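Local coordinates for protein TetR family transcriptional regulator (Clostridium perfringens, PDB 6AZH) that probably binds DNA as a TetR-family transcriptional regulator, with a putative role in controlling fatty acid metabolism genes, at residues 57-68 with 93-104. Residues are numbered along the deposited sequence; the frame is centred on the assembly and turned at random.
Sequences VISKGLEIWHEK and LLYENRAFFKMV
Leu93 CD2 lies over one face of the Trp65 indole, 3.6 Å from the centroid of the five-membered ring and 16° off its normal, a CH-pi contact; Gly61 O sits at the indole edge, in plane. Leu93 CB and CG continue along the six-membered ring, and the two side chains point opposite ways as they overlap. Phe100 and Phe101 complete an aromatic cluster with Trp65. The Phe100 ring is nearly parallel to the five-membered ring, at 27°, but with centroids 6.0 Å apart the two barely overlap; Phe101 meets the six-membered ring obliquely, its CD1 4.0 Å from Trp65 CZ2. At the edge of the Phe100 ring lie Leu62 CD1, in its plane, and Val57 O, 3.6 Å from Phe100 CE1, while Val104 CG2 rests over one face, toward the rim.

With CG anti to the backbone N (chi1 174°), Phe100 reaches helix 50-74 as a knob in the hole formed by Ile58, Gly61, Leu62 and Trp65. Gly61, lacking a side chain, lets Phe100 CE1 come within 3.6 Å of its CA. Ile58 CD1 packs against Val104 CG2 at 3.8 Å. No hydrogen bond crosses this largely apolar interface; Asn97 ND2 bonds to Leu93 O (2.9 Å), on a carbonyl lone pair, spanning the break between helices 79-96 and 98-106.

Helix 50-74 thus packs against both helices of the TetR-like C-terminal region, Leu158 of helix 147-165 touching Trp65 and Phe101. Ile16 of helix 6-26, from the helix-turn-helix region, contacts Val57 and Ala99, consistent with a place beside the junction of the two parts.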
loop_
_atom_site.group_PDB
_atom_site.type_symbol
_atom_site.label_atom_id
_atom_site.label_comp_id
_atom_site.label_asym_id
_atom_site.label_seq_id
_atom_site.Cartn_x
_atom_site.Cartn_y
_atom_site.Cartn_z
ATOM N N VAL A 57 -14.104 -3.551 -14.050
ATOM C CA VAL A 57 -14.330 -3.234 -12.639
ATOM C C VAL A 57 -13.454 -2.053 -12.207
ATOM O O VAL A 57 -13.927 -1.116 -11.546
ATOM C CB VAL A 57 -14.080 -4.470 -11.749
ATOM C CG1 VAL A 57 -14.161 -4.093 -10.276
ATOM C CG2 VAL A 57 -15.087 -5.613 -12.067
ATOM N N ILE A 58 -12.167 -2.078 -12.579
ATOM C CA ILE A 58 -11.277 -0.963 -12.224
ATOM C C ILE A 58 -11.816 0.339 -12.795
ATOM O O ILE A 58 -11.894 1.359 -12.101
ATOM C CB ILE A 58 -9.842 -1.214 -12.729
ATOM C CG1 ILE A 58 -9.174 -2.386 -11.998
ATOM C CG2 ILE A 58 -9.008 0.094 -12.656
ATOM C CD1 ILE A 58 -9.024 -2.209 -10.498
ATOM N N SER A 59 -12.186 0.325 -14.079
ATOM C CA SER A 59 -12.611 1.560 -14.729
ATOM C C SER A 59 -13.900 2.090 -14.107
ATOM O O SER A 59 -13.984 3.264 -13.733
ATOM C CB SER A 59 -12.785 1.329 -16.230
ATOM O OG SER A 59 -13.096 2.544 -16.883
ATOM N N LYS A 60 -14.908 1.226 -13.959
ATOM C CA LYS A 60 -16.154 1.655 -13.331
ATOM C C LYS A 60 -15.931 2.104 -11.890
ATOM O O LYS A 60 -16.455 3.147 -11.469
ATOM C CB LYS A 60 -17.191 0.538 -13.386
ATOM C CG LYS A 60 -18.401 0.781 -12.508
ATOM C CD LYS A 60 -19.238 1.953 -13.042
ATOM C CE LYS A 60 -19.596 1.754 -14.527
ATOM N NZ LYS A 60 -20.248 2.958 -15.142
ATOM N N GLY A 61 -15.147 1.339 -11.121
ATOM C CA GLY A 61 -14.997 1.633 -9.706
ATOM C C GLY A 61 -14.248 2.922 -9.444
ATOM O O GLY A 61 -14.492 3.587 -8.432
ATOM N N LEU A 62 -13.339 3.305 -10.339
ATOM C CA LEU A 62 -12.610 4.547 -10.112
ATOM C C LEU A 62 -13.401 5.779 -10.533
ATOM O O LEU A 62 -12.959 6.900 -10.248
ATOM C CB LEU A 62 -11.277 4.526 -10.861
ATOM C CG LEU A 62 -9.955 4.284 -10.133
ATOM C CD1 LEU A 62 -10.075 4.008 -8.617
ATOM C CD2 LEU A 62 -9.200 3.205 -10.831
ATOM N N GLU A 63 -14.558 5.602 -11.189
ATOM C CA GLU A 63 -15.350 6.750 -11.635
ATOM C C GLU A 63 -15.724 7.659 -10.471
ATOM O O GLU A 63 -15.598 8.887 -10.565
ATOM C CB GLU A 63 -16.612 6.271 -12.362
ATOM C CG GLU A 63 -16.305 5.638 -13.701
ATOM C CD GLU A 63 -17.543 5.108 -14.414
ATOM O OE1 GLU A 63 -18.650 5.222 -13.850
ATOM O OE2 GLU A 63 -17.400 4.567 -15.538
ATOM N N ILE A 64 -16.207 7.079 -9.368
ATOM C CA ILE A 64 -16.628 7.898 -8.238
ATOM C C ILE A 64 -15.426 8.598 -7.609
ATOM O O ILE A 64 -15.561 9.700 -7.074
ATOM C CB ILE A 64 -17.421 7.049 -7.215
ATOM C CG1 ILE A 64 -18.048 7.914 -6.109
ATOM C CG2 ILE A 64 -16.551 5.968 -6.598
ATOM C CD1 ILE A 64 -19.136 8.848 -6.578
ATOM N N TRP A 65 -14.235 7.996 -7.682
ATOM C CA TRP A 65 -13.040 8.655 -7.150
ATOM C C TRP A 65 -12.720 9.919 -7.944
ATOM O O TRP A 65 -12.522 10.998 -7.368
ATOM C CB TRP A 65 -11.857 7.683 -7.153
ATOM C CG TRP A 65 -12.031 6.552 -6.162
ATOM C CD1 TRP A 65 -12.783 5.424 -6.328
ATOM C CD2 TRP A 65 -11.473 6.470 -4.841
ATOM N NE1 TRP A 65 -12.720 4.639 -5.205
ATOM C CE2 TRP A 65 -11.926 5.262 -4.271
ATOM C CE3 TRP A 65 -10.641 7.312 -4.082
ATOM C CZ2 TRP A 65 -11.559 4.857 -2.983
ATOM C CZ3 TRP A 65 -10.279 6.910 -2.802
ATOM C CH2 TRP A 65 -10.741 5.699 -2.266
ATOM N N HIS A 66 -12.689 9.808 -9.276
ATOM C CA HIS A 66 -12.477 10.979 -10.125
ATOM C C HIS A 66 -13.582 12.008 -9.939
ATOM O O HIS A 66 -13.317 13.213 -9.887
ATOM C CB HIS A 66 -12.416 10.571 -11.598
ATOM C CG HIS A 66 -11.166 9.856 -11.976
ATOM N ND1 HIS A 66 -9.927 10.449 -11.910
ATOM C CD2 HIS A 66 -10.963 8.600 -12.439
ATOM C CE1 HIS A 66 -9.010 9.584 -12.301
ATOM N NE2 HIS A 66 -9.614 8.457 -12.638
ATOM N N GLU A 67 -14.830 11.548 -9.843
ATOM C CA GLU A 67 -15.954 12.469 -9.703
ATOM C C GLU A 67 -15.837 13.291 -8.426
ATOM O O GLU A 67 -15.967 14.523 -8.446
ATOM C CB GLU A 67 -17.266 11.691 -9.719
ATOM C CG GLU A 67 -18.508 12.539 -9.450
ATOM C CD GLU A 67 -19.767 11.700 -9.364
ATOM O OE1 GLU A 67 -20.695 12.099 -8.625
ATOM O OE2 GLU A 67 -19.817 10.629 -10.023
ATOM N N LYS A 68 -15.599 12.617 -7.299
ATOM C CA LYS A 68 -15.530 13.314 -6.019
ATOM C C LYS A 68 -14.295 14.194 -5.914
ATOM O O LYS A 68 -14.364 15.272 -5.311
ATOM C CB LYS A 68 -15.574 12.311 -4.869
ATOM C CG LYS A 68 -16.921 11.635 -4.722
ATOM C CD LYS A 68 -17.198 11.249 -3.283
ATOM C CE LYS A 68 -18.513 10.484 -3.150
ATOM N NZ LYS A 68 -19.692 11.391 -3.151
ATOM N N LEU A 93 -14.620 7.321 1.311
ATOM C CA LEU A 93 -14.746 6.470 0.127
ATOM C C LEU A 93 -14.049 5.137 0.336
ATOM O O LEU A 93 -14.593 4.083 -0.016
ATOM C CB LEU A 93 -14.177 7.175 -1.105
ATOM C CG LEU A 93 -14.840 6.868 -2.445
ATOM C CD1 LEU A 93 -16.368 6.910 -2.313
ATOM C CD2 LEU A 93 -14.360 7.836 -3.528
ATOM N N LEU A 94 -12.843 5.166 0.914
ATOM C CA LEU A 94 -12.136 3.932 1.245
ATOM C C LEU A 94 -12.974 3.047 2.160
ATOM O O LEU A 94 -13.108 1.846 1.924
ATOM C CB LEU A 94 -10.802 4.263 1.910
ATOM C CG LEU A 94 -10.054 3.088 2.509
ATOM C CD1 LEU A 94 -9.709 2.126 1.402
ATOM C CD2 LEU A 94 -8.795 3.596 3.200
ATOM N N TYR A 95 -13.538 3.631 3.218
ATOM C CA TYR A 95 -14.297 2.847 4.183
ATOM C C TYR A 95 -15.554 2.254 3.562
ATOM O O TYR A 95 -15.984 1.155 3.945
ATOM C CB TYR A 95 -14.663 3.712 5.389
ATOM C CG TYR A 95 -15.109 2.887 6.575
ATOM C CD1 TYR A 95 -14.274 1.919 7.113
ATOM C CD2 TYR A 95 -16.368 3.061 7.142
ATOM C CE1 TYR A 95 -14.669 1.152 8.189
ATOM C CE2 TYR A 95 -16.774 2.299 8.226
ATOM C CZ TYR A 95 -15.916 1.346 8.741
ATOM O OH TYR A 95 -16.293 0.574 9.815
ATOM N N GLU A 96 -16.151 2.955 2.606
ATOM C CA GLU A 96 -17.353 2.461 1.945
ATOM C C GLU A 96 -17.065 1.446 0.848
ATOM O O GLU A 96 -18.011 0.845 0.322
ATOM C CB GLU A 96 -18.133 3.635 1.355
ATOM C CG GLU A 96 -18.858 4.462 2.404
ATOM C CD GLU A 96 -19.796 3.616 3.249
ATOM O OE1 GLU A 96 -19.690 3.674 4.495
ATOM O OE2 GLU A 96 -20.635 2.887 2.664
ATOM N N ASN A 97 -15.803 1.239 0.484
ATOM C CA ASN A 97 -15.449 0.422 -0.673
ATOM C C ASN A 97 -14.178 -0.360 -0.371
ATOM O O ASN A 97 -13.222 -0.366 -1.146
ATOM C CB ASN A 97 -15.277 1.285 -1.925
ATOM C CG ASN A 97 -16.558 2.026 -2.314
ATOM O OD1 ASN A 97 -17.428 1.471 -2.987
ATOM N ND2 ASN A 97 -16.682 3.286 -1.869
ATOM N N ARG A 98 -14.151 -1.023 0.780
ATOM C CA ARG A 98 -12.902 -1.629 1.232
ATOM C C ARG A 98 -12.487 -2.786 0.339
ATOM O O ARG A 98 -11.299 -2.934 0.026
ATOM C CB ARG A 98 -13.034 -2.084 2.677
ATOM C CG ARG A 98 -12.706 -0.968 3.671
ATOM C CD ARG A 98 -13.143 -1.358 5.071
ATOM N NE ARG A 98 -14.584 -1.195 5.231
ATOM C CZ ARG A 98 -15.311 -1.800 6.168
ATOM N NH1 ARG A 98 -14.733 -2.619 7.043
ATOM N NH2 ARG A 98 -16.622 -1.583 6.230
ATOM N N ALA A 99 -13.448 -3.617 -0.079
ATOM C CA ALA A 99 -13.112 -4.737 -0.954
ATOM C C ALA A 99 -12.494 -4.242 -2.258
ATOM O O ALA A 99 -11.455 -4.755 -2.704
ATOM C CB ALA A 99 -14.356 -5.591 -1.224
ATOM N N PHE A 100 -13.121 -3.240 -2.880
ATOM C CA PHE A 100 -12.597 -2.673 -4.119
ATOM C C PHE A 100 -11.166 -2.181 -3.942
ATOM O O PHE A 100 -10.301 -2.432 -4.793
ATOM C CB PHE A 100 -13.505 -1.533 -4.604
ATOM C CG PHE A 100 -12.963 -0.794 -5.795
ATOM C CD1 PHE A 100 -13.135 -1.279 -7.070
ATOM C CD2 PHE A 100 -12.291 0.402 -5.641
ATOM C CE1 PHE A 100 -12.608 -0.599 -8.191
ATOM C CE2 PHE A 100 -11.787 1.081 -6.734
ATOM C CZ PHE A 100 -11.939 0.585 -8.009
ATOM N N PHE A 101 -10.893 -1.471 -2.846
ATOM C CA PHE A 101 -9.564 -0.901 -2.667
ATOM C C PHE A 101 -8.510 -1.982 -2.454
ATOM O O PHE A 101 -7.390 -1.855 -2.953
ATOM C CB PHE A 101 -9.566 0.092 -1.507
ATOM C CG PHE A 101 -8.478 1.103 -1.606
ATOM C CD1 PHE A 101 -8.628 2.208 -2.426
ATOM C CD2 PHE A 101 -7.296 0.935 -0.907
ATOM C CE1 PHE A 101 -7.627 3.145 -2.527
ATOM C CE2 PHE A 101 -6.285 1.871 -1.005
ATOM C CZ PHE A 101 -6.449 2.969 -1.824
ATOM N N LYS A 102 -8.859 -3.064 -1.746
ATOM C CA LYS A 102 -7.949 -4.202 -1.601
ATOM C C LYS A 102 -7.648 -4.851 -2.947
ATOM O O LYS A 102 -6.504 -5.248 -3.217
ATOM C CB LYS A 102 -8.555 -5.244 -0.664
ATOM C CG LYS A 102 -8.606 -4.823 0.786
ATOM C CD LYS A 102 -9.376 -5.857 1.585
ATOM C CE LYS A 102 -9.697 -5.342 2.959
ATOM N NZ LYS A 102 -10.787 -6.159 3.544
HETATM N N MSE A 103 -8.678 -5.024 -3.773
HETATM C CA MSE A 103 -8.514 -5.535 -5.116
HETATM C C MSE A 103 -7.485 -4.700 -5.881
HETATM O O MSE A 103 -6.574 -5.251 -6.506
HETATM C CB MSE A 103 -9.852 -5.519 -5.840
HETATM C CG MSE A 103 -9.723 -5.350 -7.334
HETATM SE SE MSE A 103 -11.415 -5.453 -8.171
HETATM C CE MSE A 103 -11.864 -3.769 -7.771
ATOM N N VAL A 104 -7.638 -3.368 -5.818
ATOM C CA VAL A 104 -6.686 -2.454 -6.458
ATOM C C VAL A 104 -5.292 -2.656 -5.878
ATOM O O VAL A 104 -4.318 -2.856 -6.610
ATOM C CB VAL A 104 -7.142 -0.988 -6.282
ATOM C CG1 VAL A 104 -6.043 -0.020 -6.707
ATOM C CG2 VAL A 104 -8.394 -0.700 -7.087
#